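Local coordinates for protein O-ureido-L-serine synthase (Streptomyces lavendulae, PDB 3X44) that catalyses the pyridoxal-phosphate-dependent addition of hydroxyurea to O-acetyl-L-serine, giving O-ureido-L-serine for biosynthesis of the antibiotic D-cycloserine, at residues 209-219 with 233-244. The protein carries 1 engineered substitution. Numbering follows the deposited sequence.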
loop_
_atom_site.group_PDB
_atom_site.type_symbol
_atom_site.label_atom_id
_atom_site.label_comp_id
_atom_site.label_asym_id
_atom_site.label_seq_id
_atom_site.Cartn_x
_atom_site.Cartn_y
_atom_site.Cartn_z
ATOM N N LEU A 209 -1.615 18.221 -33.972
ATOM C CA LEU A 209 -2.522 19.147 -33.302
ATOM C C LEU A 209 -2.103 20.606 -33.437
ATOM O O LEU A 209 -2.946 21.486 -33.626
ATOM C CB LEU A 209 -2.630 18.783 -31.820
ATOM C CG LEU A 209 -3.661 19.519 -30.965
ATOM C CD1 LEU A 209 -5.062 19.342 -31.554
ATOM C CD2 LEU A 209 -3.607 18.970 -29.547
ATOM N N ALA A 210 -0.802 20.861 -33.342
ATOM C CA ALA A 210 -0.292 22.222 -33.439
ATOM C C ALA A 210 -0.328 22.780 -34.856
ATOM O O ALA A 210 -0.801 23.899 -35.074
ATOM C CB ALA A 210 1.132 22.288 -32.886
ATOM N N ARG A 211 0.151 22.001 -35.822
ATOM C CA ARG A 211 0.183 22.465 -37.204
ATOM C C ARG A 211 -0.474 21.544 -38.224
ATOM O O ARG A 211 -0.440 21.821 -39.422
ATOM C CB ARG A 211 1.628 22.722 -37.616
ATOM C CG ARG A 211 2.439 23.438 -36.551
ATOM C CD ARG A 211 3.684 24.072 -37.137
ATOM N NE ARG A 211 4.866 23.245 -36.918
ATOM C CZ ARG A 211 5.461 23.090 -35.740
ATOM N NH1 ARG A 211 4.986 23.710 -34.667
ATOM N NH2 ARG A 211 6.532 22.311 -35.633
ATOM N N GLY A 212 -1.071 20.454 -37.762
ATOM C CA GLY A 212 -1.712 19.538 -38.686
ATOM C C GLY A 212 -0.702 18.779 -39.526
ATOM O O GLY A 212 -0.965 18.426 -40.677
ATOM N N GLU A 213 0.463 18.519 -38.946
ATOM C CA GLU A 213 1.516 17.805 -39.653
ATOM C C GLU A 213 1.706 16.380 -39.136
ATOM O O GLU A 213 1.555 16.116 -37.943
ATOM C CB GLU A 213 2.837 18.564 -39.520
ATOM C CG GLU A 213 2.929 19.794 -40.396
ATOM C CD GLU A 213 3.919 20.811 -39.873
ATOM O OE1 GLU A 213 3.802 21.993 -40.253
ATOM O OE2 GLU A 213 4.813 20.430 -39.083
ATOM N N TRP A 214 2.025 15.465 -40.045
ATOM C CA TRP A 214 2.283 14.083 -39.665
ATOM C C TRP A 214 3.240 13.402 -40.616
ATOM O O TRP A 214 3.195 13.599 -41.835
ATOM C CB TRP A 214 1.005 13.242 -39.591
ATOM C CG TRP A 214 1.266 11.897 -38.953
ATOM C CD1 TRP A 214 1.252 11.608 -37.619
ATOM C CD2 TRP A 214 1.607 10.672 -39.624
ATOM N NE1 TRP A 214 1.561 10.283 -37.417
ATOM C CE2 TRP A 214 1.782 9.686 -38.628
ATOM C CE3 TRP A 214 1.779 10.314 -40.965
ATOM C CZ2 TRP A 214 2.123 8.361 -38.932
ATOM C CZ3 TRP A 214 2.118 8.994 -41.271
ATOM C CH2 TRP A 214 2.287 8.036 -40.254
ATOM N N SER A 215 4.114 12.601 -40.027
ATOM C CA SER A 215 5.094 11.837 -40.764
ATOM C C SER A 215 5.459 10.669 -39.868
ATOM O O SER A 215 5.421 10.789 -38.651
ATOM C CB SER A 215 6.342 12.682 -41.026
ATOM O OG SER A 215 6.171 13.508 -42.164
ATOM N N PRO A 216 5.758 9.506 -40.457
ATOM C CA PRO A 216 6.128 8.390 -39.581
ATOM C C PRO A 216 7.281 8.909 -38.713
ATOM O O PRO A 216 8.150 9.628 -39.204
ATOM C CB PRO A 216 6.577 7.301 -40.554
ATOM C CG PRO A 216 5.873 7.623 -41.836
ATOM C CD PRO A 216 5.752 9.131 -41.882
ATOM N N HIS A 217 7.280 8.573 -37.428
ATOM C CA HIS A 217 8.326 9.049 -36.526
ATOM C C HIS A 217 8.788 7.938 -35.592
ATOM O O HIS A 217 8.195 6.859 -35.558
ATOM C CB HIS A 217 7.806 10.229 -35.707
ATOM C CG HIS A 217 6.607 9.890 -34.880
ATOM N ND1 HIS A 217 6.703 9.481 -33.567
ATOM C CD2 HIS A 217 5.294 9.824 -35.201
ATOM C CE1 HIS A 217 5.500 9.175 -33.117
ATOM N NE2 HIS A 217 4.627 9.374 -34.089
ATOM N N GLN A 218 9.831 8.218 -34.814
ATOM C CA GLN A 218 10.396 7.218 -33.921
ATOM C C GLN A 218 9.942 7.218 -32.464
ATOM O O GLN A 218 10.409 6.395 -31.676
ATOM C CB GLN A 218 11.917 7.301 -33.984
ATOM C CG GLN A 218 12.435 7.227 -35.405
ATOM C CD GLN A 218 13.886 6.825 -35.480
ATOM O OE1 GLN A 218 14.228 5.654 -35.311
ATOM N NE2 GLN A 218 14.752 7.797 -35.736
ATOM N N ILE A 219 9.047 8.123 -32.085
ATOM C CA ILE A 219 8.599 8.114 -30.696
ATOM C C ILE A 219 7.359 7.234 -30.590
ATOM O O ILE A 219 6.247 7.703 -30.348
ATOM C CB ILE A 219 8.318 9.533 -30.157
ATOM C CG1 ILE A 219 9.493 10.458 -30.480
ATOM C CG2 ILE A 219 8.170 9.477 -28.655
ATOM C CD1 ILE A 219 9.313 11.889 -30.005
ATOM N N ARG A 233 -9.327 19.243 -25.999
ATOM C CA ARG A 233 -8.293 20.232 -26.218
ATOM C C ARG A 233 -8.219 21.320 -25.151
ATOM O O ARG A 233 -7.147 21.884 -24.907
ATOM C CB ARG A 233 -8.502 20.854 -27.603
ATOM C CG ARG A 233 -8.095 22.291 -27.728
ATOM C CD ARG A 233 -7.567 22.551 -29.109
ATOM N NE ARG A 233 -6.134 22.813 -29.094
ATOM C CZ ARG A 233 -5.382 22.898 -30.185
ATOM N NH1 ARG A 233 -5.929 22.741 -31.386
ATOM N NH2 ARG A 233 -4.085 23.146 -30.072
ATOM N N SER A 234 -9.346 21.594 -24.501
ATOM C CA SER A 234 -9.407 22.635 -23.483
ATOM C C SER A 234 -8.551 22.422 -22.226
ATOM O O SER A 234 -8.319 23.370 -21.476
ATOM C CB SER A 234 -10.865 22.880 -23.076
ATOM O OG SER A 234 -11.414 21.757 -22.417
ATOM N N VAL A 235 -8.069 21.204 -21.993
ATOM C CA VAL A 235 -7.251 20.957 -20.800
ATOM C C VAL A 235 -5.786 21.349 -20.980
ATOM O O VAL A 235 -5.025 21.382 -20.013
ATOM C CB VAL A 235 -7.301 19.472 -20.366
ATOM C CG1 VAL A 235 -8.741 19.035 -20.179
ATOM C CG2 VAL A 235 -6.592 18.606 -21.396
ATOM N N ILE A 236 -5.396 21.653 -22.212
ATOM C CA ILE A 236 -4.017 22.017 -22.507
ATOM C C ILE A 236 -3.675 23.501 -22.317
ATOM O O ILE A 236 -4.353 24.375 -22.847
ATOM C CB ILE A 236 -3.652 21.629 -23.955
ATOM C CG1 ILE A 236 -3.942 20.140 -24.181
ATOM C CG2 ILE A 236 -2.185 21.960 -24.232
ATOM C CD1 ILE A 236 -3.781 19.704 -25.615
ATOM N N ASP A 237 -2.614 23.765 -21.558
ATOM C CA ASP A 237 -2.142 25.128 -21.321
ATOM C C ASP A 237 -0.924 25.373 -22.198
ATOM O O ASP A 237 -0.735 26.466 -22.724
ATOM C CB ASP A 237 -1.745 25.325 -19.859
ATOM C CG ASP A 237 -2.891 25.080 -18.912
ATOM O OD1 ASP A 237 -2.756 24.194 -18.041
ATOM O OD2 ASP A 237 -3.926 25.772 -19.042
ATOM N N ASP A 238 -0.097 24.343 -22.356
ATOM C CA ASP A 238 1.102 24.448 -23.174
ATOM C C ASP A 238 1.207 23.308 -24.175
ATOM O O ASP A 238 1.321 22.142 -23.790
ATOM C CB ASP A 238 2.354 24.446 -22.291
ATOM C CG ASP A 238 2.412 25.636 -21.367
ATOM O OD1 ASP A 238 2.335 26.773 -21.867
ATOM O OD2 ASP A 238 2.534 25.437 -20.140
ATOM N N LEU A 239 1.171 23.655 -25.459
ATOM C CA LEU A 239 1.297 22.683 -26.544
ATOM C C LEU A 239 2.686 22.903 -27.161
ATOM O O LEU A 239 2.925 23.906 -27.837
ATOM C CB LEU A 239 0.200 22.917 -27.594
ATOM C CG LEU A 239 0.164 21.970 -28.801
ATOM C CD1 LEU A 239 0.089 20.526 -28.328
ATOM C CD2 LEU A 239 -1.038 22.309 -29.687
ATOM N N VAL A 240 3.597 21.964 -26.911
ATOM C CA VAL A 240 4.975 22.058 -27.390
ATOM C C VAL A 240 5.405 20.873 -28.248
ATOM O O VAL A 240 4.633 19.935 -28.469
ATOM C CB VAL A 240 5.945 22.147 -26.198
ATOM C CG1 VAL A 240 5.627 23.369 -25.354
ATOM C CG2 VAL A 240 5.827 20.881 -25.348
ATOM N N THR A 241 6.646 20.928 -28.730
ATOM C CA THR A 241 7.210 19.854 -29.536
ATOM C C THR A 241 8.484 19.334 -28.888
ATOM O O THR A 241 9.075 19.992 -28.030
ATOM C CB THR A 241 7.580 20.318 -30.957
ATOM O OG1 THR A 241 8.428 21.470 -30.879
ATOM C CG2 THR A 241 6.333 20.636 -31.761
ATOM N N MET A 242 8.893 18.146 -29.307
ATOM C CA MET A 242 10.106 17.506 -28.817
ATOM C C MET A 242 10.590 16.595 -29.944
ATOM O O MET A 242 9.809 15.821 -30.504
ATOM C CB MET A 242 9.817 16.682 -27.559
ATOM C CG MET A 242 10.995 15.830 -27.082
ATOM S SD MET A 242 12.528 16.782 -26.843
ATOM C CE MET A 242 12.022 17.923 -25.545
ATOM N N ASP A 243 11.867 16.700 -30.286
ATOM C CA ASP A 243 12.418 15.883 -31.355
ATOM C C ASP A 243 12.771 14.495 -30.826
ATOM O O ASP A 243 13.194 14.338 -29.678
ATOM C CB ASP A 243 13.648 16.565 -31.961
ATOM C CG ASP A 243 14.818 16.592 -31.012
ATOM O OD1 ASP A 243 14.854 17.489 -30.151
ATOM O OD2 ASP A 243 15.694 15.708 -31.125
ATOM N N GLU A 244 12.607 13.492 -31.679
ATOM C CA GLU A 244 12.857 12.112 -31.295
ATOM C C GLU A 244 14.254 11.804 -30.779
ATOM O O GLU A 244 14.402 11.018 -29.850
ATOM C CB GLU A 244 12.508 11.175 -32.454
ATOM C CG GLU A 244 13.229 11.468 -33.760
ATOM C CD GLU A 244 12.585 10.761 -34.933
ATOM O OE1 GLU A 244 13.285 10.488 -35.933
ATOM O OE2 GLU A 244 11.373 10.470 -34.855
HETATM O O HOH W 1 -3.958 23.961 -33.036
#
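The backbones of 209-219 and 233-244 come nearest at two places, with CA atoms 7.1 Å apart at A210 and L239 and 5.9 Å apart at I219 and E244. At the first, L209 sits between R233, I236 and L239. Its CB points toward 233-244, and with CG anti to the backbone N (chi1 -173°) the branches divide: CD1 goes to R233, and CD2 meets CD1 of I236 tip to tip at 4.0 Å. L239 crosses L209 at a slant, and its CD2 packs on CB of A210 at 3.9 Å. The R233 guanidinium lays one face over CD1 of L209, off-centre toward the rim. A water joins the same pair: it donates to O of L209 and accepts from NH1 of R233.

At the second place, E244 grips Q218 twice. N of Q218 donates to OE2 of E244 at 2.7 Å, and NE2 of Q218 donates to OE1 of E244 at 3.1 Å. Both bonds are nearly straight, but both donors lie above the carboxylate plane, and the amide and carboxylate planes are 74° apart. N205 adds a weak bond to OE2 of E244. Next to this pair, CG1 of I219 rests on CB of E244 at 3.7 Å, and I219 also touches the cofactor-binding S265. N of I219 donates to ND1 of H217, tilted out of the ring plane. The H217 side chain is about 6 Å, between nearest atoms, from the bound pyridoxal-phosphate adduct of O-ureido-L-serine.

E244 opens helix 244-257, after the N-cap D243, which also bonds T246. The first place belongs to a beta-alpha-beta unit: strand 197-203, short helix 208-211 and edge strand 238-242.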